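Local structure of ORC1-type DNA replication protein 2 (Aeropyrum pernix, 1W5S) at residues L164-E169 with I199-S204; T111-Q116 with D131-E136. The protein binds DNA and takes part in regulating DNA replication, carrying an ATP-binding AAA+ ATPase domain followed by a C-terminal winged-helix domain. One frame throughout, in Å; residues are numbered along the deposited sequence.

Interaction 1 (L164-E169 with I199-S204); sequences LLRVHE and IPQVES
Val202 CG1 packs on Arg166 CD at 3.7 Å, the tightest apolar meeting of the contact, with the adjoining CG of the arginine almost as near and Leu165 CB at 4.1 Å. Beside it, Leu165 CD2 and Ile199 CD1 meet at 4.2 Å, the two side chains crossing at about a right angle. This greasy side is buried, with Phe182 of strand 180-186 and Phe147 behind Leu165 and Met195 against Val202. It joins the C-terminal end of helix 158-165, which Arg166 leaves, to the short helix 200-203 of the AAA+ ATPase domain; Ile199 is the N-cap residue of that turn, and its carbonyl O accepts from the backbone N of both Val202 and Glu203. Toward solvent the contact is looser. The Arg166 chain bends at chi2 (121°) and again at chi3, which brings the guanidinium up to Gln201. Arg166 NH2 comes within 2.9 Å of Gln201 OE1, but at an angle too poor for a hydrogen bond, the guanidinium and amide planes standing 85° apart. Glu169 OE2 sits over a face of the guanidinium, 3.4 Å from Arg166 NH2, held by charge alone, and Tyr162 makes a cation-pi contact with Arg166.

Interaction 2 (T111-Q116 with D131-E136); sequences TGYPIQ and DNLYVE
Tyr113 lays one face of its ring against Asn132 in helix 122-136. Asn132 CB sits over that face in a CH-pi contact, 4.0 Å from the ring centroid and 27° off the normal, and the amide beyond it is nearly parallel to the ring, the planes 15° apart. At the rim, Leu133 CD1 approaches in the plane of the ring, 3.7 Å from Tyr113 CE1 and in contact with Tyr113 OH at 3.3 Å. Glu136, one turn on from Asn132, runs alongside, its OE1 3.9 Å from Tyr113 CE2 and its carboxylate tilted only slightly from the ring plane. The amide of Asn132 meets the loop as well: ND2 lies 3.4 Å from Ile115 CG1, and OD1 is near Pro114 CD.

Tyr113 CG stands anti to its own carbonyl carbon (chi1 -60°), which sends the ring out to the helix, and the hydroxyl is hydrogen-bonded to His138. With an alanine here, His138 would probably lose that partner and a gap would be likely to open beside Asn132 and Leu133. Thr111 CB lies over the opposite face of the ring, offset toward the rim, and Tyr113 N donates to Thr111 OG1 at 3.1 Å, an ST turn. Pro114 then centres an inverse gamma turn, closed by Ile115 N on Tyr113 O at 2.7 Å. Asn132 ND2 is fixed from its own helix by Ala128 O.

The loop thus leaves helix 100-111 and folds back on the helix that follows it, with Tyr113 and Ile115 also resting on Leu129, while Lys88 NZ of strand 87-93, at one edge of the parallel sheet, is hydrogen-bonded to Thr111 O.

In the fold
Both contacts lie away from the nucleotide site, with their centres 22 Å apart and their nearest atoms about 7 Å apart, and they share no helix or strand. Interaction 1 is the more buried: aliphatic side chains pack against strand 180-186, an inner strand of the five-stranded sheet, and charged and amide groups collect along the outer margin of the contact. Interaction 2 is only partly buried and lies farther from the centre of the chain, about 30 Å against 21 Å, near edge strand 87-93. There an aromatic ring, an amide and a carboxylate do most of the touching. Neither contact is bridged by a hydrogen bond between its segments. Interaction 2 buries slightly more area, 265 against 216 Å².

Interaction 1 (L164-E169 with I199-S204)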
loop_
_atom_site.group_PDB
_atom_site.type_symbol
_atom_site.label_atom_id
_atom_site.label_comp_id
_atom_site.label_asym_id
_atom_site.label_seq_id
_atom_site.Cartn_x
_atom_site.Cartn_y
_atom_site.Cartn_z
ATOM N N LEU A 164 7.707 -18.091 -9.763
ATOM C CA LEU A 164 8.324 -17.298 -8.676
ATOM C C LEU A 164 7.788 -17.653 -7.275
ATOM O O LEU A 164 8.504 -17.954 -6.357
ATOM C CB LEU A 164 8.116 -15.810 -8.893
ATOM C CG LEU A 164 8.814 -14.891 -7.867
ATOM C CD1 LEU A 164 10.300 -15.062 -7.919
ATOM C CD2 LEU A 164 8.500 -13.446 -8.128
ATOM N N LEU A 165 6.500 -17.575 -7.090
ATOM C CA LEU A 165 5.984 -17.603 -5.725
ATOM C C LEU A 165 5.866 -18.991 -5.150
ATOM O O LEU A 165 5.742 -19.118 -3.956
ATOM C CB LEU A 165 4.657 -16.908 -5.653
ATOM C CG LEU A 165 4.562 -15.460 -5.234
ATOM C CD1 LEU A 165 5.836 -14.723 -4.938
ATOM C CD2 LEU A 165 3.625 -14.677 -6.153
ATOM N N ARG A 166 5.857 -20.014 -5.990
ATOM C CA ARG A 166 6.081 -21.362 -5.527
ATOM C C ARG A 166 7.336 -21.933 -6.158
ATOM O O ARG A 166 7.336 -23.059 -6.620
ATOM C CB ARG A 166 4.925 -22.307 -5.816
ATOM C CG ARG A 166 3.541 -21.767 -5.635
ATOM C CD ARG A 166 2.798 -21.868 -6.925
ATOM N NE ARG A 166 1.820 -22.964 -6.947
ATOM C CZ ARG A 166 1.784 -23.973 -7.823
ATOM N NH1 ARG A 166 2.680 -24.094 -8.804
ATOM N NH2 ARG A 166 0.823 -24.881 -7.708
ATOM N N VAL A 167 8.410 -21.150 -6.115
ATOM C CA VAL A 167 9.759 -21.637 -6.410
ATOM C C VAL A 167 10.060 -23.039 -5.940
ATOM O O VAL A 167 10.531 -23.852 -6.711
ATOM C CB VAL A 167 10.900 -20.874 -5.722
ATOM C CG1 VAL A 167 12.056 -20.641 -6.753
ATOM C CG2 VAL A 167 10.444 -19.712 -4.975
ATOM N N HIS A 168 9.824 -23.275 -4.661
ATOM C CA HIS A 168 10.256 -24.515 -3.991
ATOM C C HIS A 168 9.490 -25.727 -4.484
ATOM O O HIS A 168 10.015 -26.816 -4.459
ATOM C CB HIS A 168 10.159 -24.362 -2.487
ATOM C CG HIS A 168 10.762 -23.083 -1.994
ATOM N ND1 HIS A 168 12.099 -22.786 -2.165
ATOM C CD2 HIS A 168 10.206 -21.999 -1.385
ATOM C CE1 HIS A 168 12.358 -21.596 -1.652
ATOM N NE2 HIS A 168 11.223 -21.089 -1.170
ATOM N N GLU A 169 8.294 -25.549 -5.015
ATOM C CA GLU A 169 7.617 -26.697 -5.628
ATOM C C GLU A 169 8.248 -27.121 -6.943
ATOM O O GLU A 169 8.158 -28.278 -7.290
ATOM C CB GLU A 169 6.140 -26.433 -5.838
ATOM C CG GLU A 169 5.378 -26.326 -4.565
ATOM C CD GLU A 169 3.859 -26.276 -4.784
ATOM O OE1 GLU A 169 3.126 -26.126 -3.779
ATOM O OE2 GLU A 169 3.369 -26.401 -5.945
ATOM N N ILE A 199 -3.872 -16.622 -9.286
ATOM C CA ILE A 199 -3.004 -17.591 -8.664
ATOM C C ILE A 199 -3.579 -18.112 -7.350
ATOM O O ILE A 199 -2.978 -17.944 -6.291
ATOM C CB ILE A 199 -1.583 -17.006 -8.442
ATOM C CG1 ILE A 199 -1.657 -15.606 -7.860
ATOM C CG2 ILE A 199 -0.809 -16.948 -9.763
ATOM C CD1 ILE A 199 -0.347 -15.128 -7.373
ATOM N N PRO A 200 -4.726 -18.802 -7.423
ATOM C CA PRO A 200 -5.363 -19.229 -6.182
ATOM C C PRO A 200 -4.511 -20.220 -5.395
ATOM O O PRO A 200 -4.648 -20.291 -4.192
ATOM C CB PRO A 200 -6.639 -19.884 -6.661
ATOM C CG PRO A 200 -6.315 -20.376 -8.061
ATOM C CD PRO A 200 -5.472 -19.274 -8.605
ATOM N N GLN A 201 -3.628 -20.957 -6.061
ATOM C CA GLN A 201 -2.795 -21.939 -5.386
ATOM C C GLN A 201 -1.767 -21.247 -4.444
ATOM O O GLN A 201 -1.296 -21.849 -3.472
ATOM C CB GLN A 201 -2.117 -22.883 -6.418
ATOM C CG GLN A 201 -2.974 -24.127 -6.858
ATOM C CD GLN A 201 -2.593 -24.730 -8.271
ATOM O OE1 GLN A 201 -1.832 -25.717 -8.388
ATOM N NE2 GLN A 201 -3.165 -24.143 -9.334
ATOM N N VAL A 202 -1.413 -19.984 -4.707
ATOM C CA VAL A 202 -0.597 -19.283 -3.750
ATOM C C VAL A 202 -1.449 -18.552 -2.726
ATOM O O VAL A 202 -1.109 -18.517 -1.545
ATOM C CB VAL A 202 0.419 -18.308 -4.374
ATOM C CG1 VAL A 202 1.071 -18.921 -5.628
ATOM C CG2 VAL A 202 -0.227 -16.931 -4.642
ATOM N N GLU A 203 -2.544 -17.969 -3.181
ATOM C CA GLU A 203 -3.367 -17.126 -2.310
ATOM C C GLU A 203 -3.937 -17.913 -1.075
ATOM O O GLU A 203 -3.947 -17.420 0.054
ATOM C CB GLU A 203 -4.493 -16.470 -3.124
ATOM C CG GLU A 203 -5.211 -15.366 -2.377
ATOM C CD GLU A 203 -6.306 -15.866 -1.382
ATOM O OE1 GLU A 203 -6.762 -17.033 -1.466
ATOM O OE2 GLU A 203 -6.711 -15.052 -0.519
ATOM N N SER A 204 -4.372 -19.145 -1.315
ATOM C CA SER A 204 -5.055 -19.936 -0.285
ATOM C C SER A 204 -4.084 -20.339 0.823
ATOM O O SER A 204 -4.517 -20.864 1.847
ATOM C CB SER A 204 -5.665 -21.192 -0.905
ATOM O OG SER A 204 -4.615 -21.929 -1.539
#

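Interaction 2 (T111-Q116 with D131-E136)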
loop_
_atom_site.group_PDB
_atom_site.type_symbol
_atom_site.label_atom_id
_atom_site.label_comp_id
_atom_site.label_asym_id
_atom_site.label_seq_id
_atom_site.Cartn_x
_atom_site.Cartn_y
_atom_site.Cartn_z
ATOM N N THR A 111 21.358 -9.240 -4.458
ATOM C CA THR A 111 22.113 -10.299 -3.777
ATOM C C THR A 111 23.668 -10.142 -3.857
ATOM O O THR A 111 24.393 -10.627 -2.975
ATOM C CB THR A 111 21.782 -11.682 -4.360
ATOM O OG1 THR A 111 22.205 -11.785 -5.746
ATOM C CG2 THR A 111 20.378 -11.962 -4.264
ATOM N N GLY A 112 24.166 -9.523 -4.942
ATOM C CA GLY A 112 25.583 -9.498 -5.236
ATOM C C GLY A 112 26.152 -10.811 -5.748
ATOM O O GLY A 112 27.332 -10.917 -5.964
ATOM N N TYR A 113 25.341 -11.841 -5.924
ATOM C CA TYR A 113 25.821 -13.112 -6.478
ATOM C C TYR A 113 26.213 -13.092 -7.948
ATOM O O TYR A 113 25.665 -12.393 -8.742
ATOM C CB TYR A 113 24.768 -14.192 -6.313
ATOM C CG TYR A 113 24.353 -14.485 -4.906
ATOM C CD1 TYR A 113 23.063 -14.943 -4.642
ATOM C CD2 TYR A 113 25.238 -14.388 -3.838
ATOM C CE1 TYR A 113 22.651 -15.285 -3.377
ATOM C CE2 TYR A 113 24.825 -14.723 -2.542
ATOM C CZ TYR A 113 23.505 -15.167 -2.326
ATOM O OH TYR A 113 23.046 -15.514 -1.062
ATOM N N PRO A 114 27.193 -13.904 -8.334
ATOM C CA PRO A 114 27.622 -13.822 -9.737
ATOM C C PRO A 114 26.675 -14.545 -10.690
ATOM O O PRO A 114 27.039 -15.477 -11.336
ATOM C CB PRO A 114 28.988 -14.528 -9.708
ATOM C CG PRO A 114 29.296 -14.696 -8.217
ATOM C CD PRO A 114 28.002 -14.865 -7.581
ATOM N N ILE A 115 25.447 -14.119 -10.783
ATOM C CA ILE A 115 24.510 -14.843 -11.637
ATOM C C ILE A 115 24.400 -14.138 -12.973
ATOM O O ILE A 115 23.910 -13.048 -13.022
ATOM C CB ILE A 115 23.134 -14.977 -10.938
ATOM C CG1 ILE A 115 23.290 -15.881 -9.713
ATOM C CG2 ILE A 115 22.128 -15.549 -11.898
ATOM C CD1 ILE A 115 22.154 -15.855 -8.808
ATOM N N GLN A 116 24.910 -14.767 -14.025
ATOM C CA GLN A 116 24.547 -14.453 -15.408
ATOM C C GLN A 116 23.046 -14.104 -15.600
ATOM O O GLN A 116 22.137 -14.885 -15.273
ATOM C CB GLN A 116 24.961 -15.621 -16.315
ATOM C CG GLN A 116 26.055 -15.283 -17.344
ATOM C CD GLN A 116 25.473 -14.516 -18.540
ATOM O OE1 GLN A 116 26.204 -14.016 -19.427
ATOM N NE2 GLN A 116 24.149 -14.413 -18.565
ATOM N N ASP A 131 20.529 -22.233 -6.492
ATOM C CA ASP A 131 21.789 -22.845 -6.288
ATOM C C ASP A 131 22.778 -21.958 -5.508
ATOM O O ASP A 131 23.483 -22.456 -4.648
ATOM C CB ASP A 131 22.364 -23.357 -7.618
ATOM C CG ASP A 131 23.083 -24.709 -7.451
ATOM O OD1 ASP A 131 22.434 -25.667 -6.954
ATOM O OD2 ASP A 131 24.288 -24.806 -7.788
ATOM N N ASN A 132 22.817 -20.654 -5.744
ATOM C CA ASN A 132 23.772 -19.802 -4.980
ATOM C C ASN A 132 23.471 -19.717 -3.489
ATOM O O ASN A 132 24.376 -19.636 -2.655
ATOM C CB ASN A 132 23.822 -18.361 -5.517
ATOM C CG ASN A 132 24.874 -18.182 -6.546
ATOM O OD1 ASN A 132 26.011 -17.860 -6.228
ATOM N ND2 ASN A 132 24.510 -18.429 -7.806
ATOM N N LEU A 133 22.197 -19.703 -3.186
ATOM C CA LEU A 133 21.705 -19.648 -1.824
ATOM C C LEU A 133 22.089 -20.944 -1.091
ATOM O O LEU A 133 22.481 -20.934 0.090
ATOM C CB LEU A 133 20.169 -19.490 -1.877
ATOM C CG LEU A 133 19.320 -18.210 -1.602
ATOM C CD1 LEU A 133 20.031 -16.882 -1.384
ATOM C CD2 LEU A 133 18.179 -18.105 -2.641
ATOM N N TYR A 134 21.941 -22.079 -1.762
ATOM C CA TYR A 134 22.506 -23.323 -1.224
ATOM C C TYR A 134 24.013 -23.203 -1.093
ATOM O O TYR A 134 24.555 -23.391 -0.019
ATOM C CB TYR A 134 22.142 -24.531 -2.094
ATOM C CG TYR A 134 22.964 -25.747 -1.795
ATOM C CD1 TYR A 134 22.828 -26.413 -0.580
ATOM C CD2 TYR A 134 23.897 -26.206 -2.692
ATOM C CE1 TYR A 134 23.576 -27.510 -0.299
ATOM C CE2 TYR A 134 24.670 -27.324 -2.427
ATOM C CZ TYR A 134 24.508 -27.982 -1.244
ATOM O OH TYR A 134 25.272 -29.043 -0.936
ATOM N N VAL A 135 24.712 -22.886 -2.162
ATOM C CA VAL A 135 26.175 -22.826 -2.045
ATOM C C VAL A 135 26.634 -21.955 -0.852
ATOM O O VAL A 135 27.515 -22.347 -0.071
ATOM C CB VAL A 135 26.850 -22.365 -3.374
ATOM C CG1 VAL A 135 28.328 -21.946 -3.155
ATOM C CG2 VAL A 135 26.757 -23.497 -4.418
ATOM N N GLU A 136 26.001 -20.800 -0.695
ATOM C CA GLU A 136 26.358 -19.864 0.369
ATOM C C GLU A 136 25.783 -20.166 1.736
ATOM O O GLU A 136 26.221 -19.585 2.700
ATOM C CB GLU A 136 25.907 -18.464 -0.017
ATOM C CG GLU A 136 26.490 -18.056 -1.327
ATOM C CD GLU A 136 27.733 -17.209 -1.224
ATOM O OE1 GLU A 136 28.166 -16.659 -2.269
ATOM O OE2 GLU A 136 28.275 -17.078 -0.103
#